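Local atomic coordinates of collagen adhesin (Staphylococcus aureus, PDB entry 2F68), a protein that adheres to collagen at the bacterial surface, probably by wrapping its two linked immunoglobulin-like domains around the triple helix. Residues Glu99-Glu111 and Asn297-Lys309. Residues are numbered along the deposited sequence; the frame is centred on the assembly and turned at random.
Sequences EKLSDVSGFAEFE and NINANAGIEGTVK
One face of the Phe-107 ring lies over the Gly-303 backbone, with Gly-303 N 3.6 Å above the ring plane, displaced toward the rim; Asn-301 O stands oblique to the ring. With chi1 at 72°, CG sits between the backbone N and carbonyl carbon of Phe-107, and the ring folds over the glycine, which has no side chain to obstruct it. Lys-36 of strand 31-40 adds a cation-pi contact. The Glu-111 carboxylate accepts a hydrogen bond from Asn-299 N at OE2 (3.1 Å), met from above its plane (78° out of it), and a weak one from Asn-299 ND2 at OE1 (3.3 Å). A water bridges Glu-111 OE2 to Asn-297 O. Strand 300-307, at the C-terminal end of the chain, pairs antiparallel with strand 104-111 and extends the sheet of the Ig-like domain, consistent with a latch by strand complementation. Paired backbone bonds join Glu-109 with Asn-301 and Ser-105 with Glu-305. Val-104 CG1 meets Ile-304 CD1 at 3.8 Å, and Ile-304 continues onto Leu-73 and Val-80. A beta bulge between Ser-102 and Ser-105 shifts the register by one; beyond it, Thr-307 O accepts both Ser-102 N (2.8 Å) and OG (3.2 Å).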
# COMPACT_ATOMS: atom_id res chain seq x y z
N GLU A 99 3.09 -26.25 -22.69
CA GLU A 99 3.71 -26.94 -23.82
C GLU A 99 2.69 -27.56 -24.78
O GLU A 99 3.01 -27.80 -25.95
CB GLU A 99 4.69 -28.01 -23.33
CG GLU A 99 5.96 -27.44 -22.69
CD GLU A 99 6.98 -28.51 -22.32
OE1 GLU A 99 6.60 -29.69 -22.18
OE2 GLU A 99 8.17 -28.16 -22.17
N LYS A 100 1.48 -27.81 -24.29
CA LYS A 100 0.40 -28.36 -25.12
C LYS A 100 -0.30 -27.27 -25.94
O LYS A 100 -1.08 -27.58 -26.85
CB LYS A 100 -0.61 -29.13 -24.26
CG LYS A 100 -1.47 -28.27 -23.33
CD LYS A 100 -2.49 -29.10 -22.58
CE LYS A 100 -3.42 -28.24 -21.74
NZ LYS A 100 -2.73 -27.60 -20.59
N LEU A 101 -0.02 -26.01 -25.62
CA LEU A 101 -0.66 -24.87 -26.27
C LEU A 101 0.18 -24.30 -27.41
O LEU A 101 1.40 -24.15 -27.29
CB LEU A 101 -0.97 -23.77 -25.25
CG LEU A 101 -1.98 -24.06 -24.14
CD1 LEU A 101 -1.82 -23.04 -23.02
CD2 LEU A 101 -3.41 -24.07 -24.66
N SER A 102 -0.49 -23.99 -28.52
CA SER A 102 0.13 -23.34 -29.67
C SER A 102 -0.51 -21.98 -29.91
O SER A 102 -1.64 -21.74 -29.48
CB SER A 102 0.02 -24.22 -30.92
OG SER A 102 -1.34 -24.50 -31.23
N ASP A 103 0.21 -21.10 -30.61
CA ASP A 103 -0.23 -19.72 -30.86
C ASP A 103 -0.50 -18.98 -29.55
O ASP A 103 -1.53 -18.33 -29.38
CB ASP A 103 -1.46 -19.68 -31.79
CG ASP A 103 -1.26 -20.46 -33.07
OD1 ASP A 103 -0.20 -20.30 -33.73
OD2 ASP A 103 -2.16 -21.24 -33.44
N VAL A 104 0.46 -19.09 -28.63
CA VAL A 104 0.30 -18.57 -27.26
C VAL A 104 0.55 -17.07 -27.19
O VAL A 104 1.56 -16.57 -27.68
CB VAL A 104 1.24 -19.32 -26.27
CG1 VAL A 104 0.93 -18.91 -24.83
CG2 VAL A 104 1.11 -20.83 -26.42
N SER A 105 -0.40 -16.36 -26.57
CA SER A 105 -0.29 -14.93 -26.32
C SER A 105 -0.93 -14.57 -24.98
O SER A 105 -1.93 -15.17 -24.59
CB SER A 105 -0.95 -14.14 -27.45
OG SER A 105 -2.32 -14.47 -27.57
N GLY A 106 -0.35 -13.60 -24.28
CA GLY A 106 -0.86 -13.19 -22.97
C GLY A 106 -0.37 -11.85 -22.47
O GLY A 106 0.39 -11.16 -23.15
N PHE A 107 -0.82 -11.48 -21.26
CA PHE A 107 -0.44 -10.22 -20.64
C PHE A 107 -0.34 -10.30 -19.11
O PHE A 107 -0.83 -11.26 -18.50
CB PHE A 107 -1.40 -9.09 -21.06
CG PHE A 107 -2.78 -9.20 -20.44
CD1 PHE A 107 -3.09 -8.51 -19.28
CD2 PHE A 107 -3.77 -9.97 -21.05
CE1 PHE A 107 -4.36 -8.60 -18.71
CE2 PHE A 107 -5.04 -10.07 -20.49
CZ PHE A 107 -5.34 -9.38 -19.32
N ALA A 108 0.30 -9.30 -18.52
CA ALA A 108 0.43 -9.19 -17.07
C ALA A 108 0.25 -7.74 -16.62
O ALA A 108 1.12 -6.89 -16.86
CB ALA A 108 1.78 -9.73 -16.61
N GLU A 109 -0.88 -7.47 -15.98
CA GLU A 109 -1.21 -6.12 -15.53
C GLU A 109 -1.18 -6.04 -14.00
O GLU A 109 -1.86 -6.80 -13.32
CB GLU A 109 -2.59 -5.71 -16.06
CG GLU A 109 -2.82 -4.20 -16.12
CD GLU A 109 -4.15 -3.83 -16.75
OE1 GLU A 109 -5.17 -4.47 -16.44
OE2 GLU A 109 -4.17 -2.87 -17.56
N PHE A 110 -0.37 -5.12 -13.48
CA PHE A 110 -0.20 -4.95 -12.04
C PHE A 110 0.13 -3.50 -11.66
O PHE A 110 0.65 -2.74 -12.47
CB PHE A 110 0.88 -5.90 -11.50
CG PHE A 110 2.21 -5.80 -12.20
CD1 PHE A 110 3.18 -4.90 -11.76
CD2 PHE A 110 2.49 -6.60 -13.31
CE1 PHE A 110 4.41 -4.80 -12.41
CE2 PHE A 110 3.72 -6.50 -13.96
CZ PHE A 110 4.68 -5.60 -13.51
N GLU A 111 -0.18 -3.14 -10.41
CA GLU A 111 0.05 -1.78 -9.91
C GLU A 111 1.34 -1.67 -9.11
O GLU A 111 1.70 -2.59 -8.36
CB GLU A 111 -1.13 -1.32 -9.06
CG GLU A 111 -2.43 -1.12 -9.83
CD GLU A 111 -3.59 -0.66 -8.96
OE1 GLU A 111 -4.53 -0.04 -9.50
OE2 GLU A 111 -3.57 -0.92 -7.74
N ASN A 297 -7.96 -0.79 -2.88
CA ASN A 297 -7.31 -2.09 -2.98
C ASN A 297 -6.49 -2.21 -4.26
O ASN A 297 -6.81 -1.59 -5.27
CB ASN A 297 -8.35 -3.21 -2.90
CG ASN A 297 -7.74 -4.56 -2.51
OD1 ASN A 297 -6.56 -4.65 -2.15
ND2 ASN A 297 -8.55 -5.61 -2.57
N ILE A 298 -5.43 -3.01 -4.20
CA ILE A 298 -4.51 -3.18 -5.33
C ILE A 298 -5.10 -4.08 -6.42
O ILE A 298 -5.60 -5.18 -6.13
CB ILE A 298 -3.12 -3.72 -4.87
CG1 ILE A 298 -2.48 -2.78 -3.83
CG2 ILE A 298 -2.19 -3.96 -6.07
CD1 ILE A 298 -2.36 -1.31 -4.25
N ASN A 299 -5.05 -3.60 -7.66
CA ASN A 299 -5.54 -4.34 -8.81
C ASN A 299 -4.41 -5.06 -9.55
O ASN A 299 -3.40 -4.44 -9.91
CB ASN A 299 -6.28 -3.40 -9.78
CG ASN A 299 -7.44 -2.69 -9.12
OD1 ASN A 299 -8.23 -3.28 -8.38
ND2 ASN A 299 -7.57 -1.39 -9.40
N ALA A 300 -4.58 -6.36 -9.76
CA ALA A 300 -3.61 -7.17 -10.49
C ALA A 300 -4.31 -8.27 -11.29
O ALA A 300 -5.02 -9.11 -10.72
CB ALA A 300 -2.58 -7.76 -9.54
N ASN A 301 -4.10 -8.26 -12.60
CA ASN A 301 -4.73 -9.23 -13.50
C ASN A 301 -3.75 -9.80 -14.52
O ASN A 301 -2.81 -9.13 -14.95
CB ASN A 301 -5.92 -8.59 -14.24
CG ASN A 301 -7.04 -8.20 -13.30
OD1 ASN A 301 -7.48 -8.99 -12.46
ND2 ASN A 301 -7.53 -6.97 -13.45
N ALA A 302 -3.97 -11.06 -14.91
CA ALA A 302 -3.14 -11.73 -15.90
C ALA A 302 -3.97 -12.69 -16.76
O ALA A 302 -4.72 -13.51 -16.24
CB ALA A 302 -1.99 -12.47 -15.23
N GLY A 303 -3.82 -12.56 -18.08
CA GLY A 303 -4.54 -13.41 -19.03
C GLY A 303 -3.62 -14.09 -20.02
O GLY A 303 -2.50 -13.63 -20.26
N ILE A 304 -4.09 -15.20 -20.59
CA ILE A 304 -3.31 -15.99 -21.54
C ILE A 304 -4.22 -16.78 -22.49
O ILE A 304 -5.20 -17.40 -22.06
CB ILE A 304 -2.29 -16.93 -20.81
CG1 ILE A 304 -1.42 -17.70 -21.82
CG2 ILE A 304 -2.99 -17.86 -19.81
CD1 ILE A 304 -0.12 -18.24 -21.24
N GLU A 305 -3.90 -16.74 -23.78
CA GLU A 305 -4.64 -17.46 -24.81
C GLU A 305 -3.76 -18.51 -25.49
O GLU A 305 -2.55 -18.34 -25.58
CB GLU A 305 -5.18 -16.48 -25.87
CG GLU A 305 -6.25 -15.52 -25.35
CD GLU A 305 -6.75 -14.56 -26.42
OE1 GLU A 305 -7.10 -15.02 -27.52
OE2 GLU A 305 -6.80 -13.34 -26.14
N GLY A 306 -4.39 -19.59 -25.94
CA GLY A 306 -3.67 -20.68 -26.60
C GLY A 306 -4.58 -21.71 -27.25
O GLY A 306 -5.72 -21.90 -26.82
N THR A 307 -4.06 -22.38 -28.27
CA THR A 307 -4.80 -23.42 -28.99
C THR A 307 -4.30 -24.81 -28.58
O THR A 307 -3.10 -25.08 -28.63
CB THR A 307 -4.69 -23.25 -30.52
OG1 THR A 307 -4.90 -21.87 -30.87
CG2 THR A 307 -5.72 -24.11 -31.24
N VAL A 308 -5.23 -25.67 -28.16
CA VAL A 308 -4.91 -27.02 -27.71
C VAL A 308 -4.50 -27.92 -28.88
O VAL A 308 -3.66 -28.81 -28.73
CB VAL A 308 -6.10 -27.68 -26.96
CG1 VAL A 308 -5.59 -28.76 -26.00
CG2 VAL A 308 -6.90 -26.63 -26.18
N LYS A 309 -5.10 -27.66 -30.05
CA LYS A 309 -4.83 -28.38 -31.30
C LYS A 309 -5.13 -29.87 -31.18
O LYS A 309 -6.20 -30.27 -30.72
CB LYS A 309 -3.39 -28.15 -31.77
CG LYS A 309 -3.21 -28.14 -33.28
CD LYS A 309 -3.54 -26.78 -33.88
CE LYS A 309 -3.27 -26.74 -35.37
NZ LYS A 309 -3.57 -25.40 -35.96
O HOH W 1 -5.19 0.59 -6.12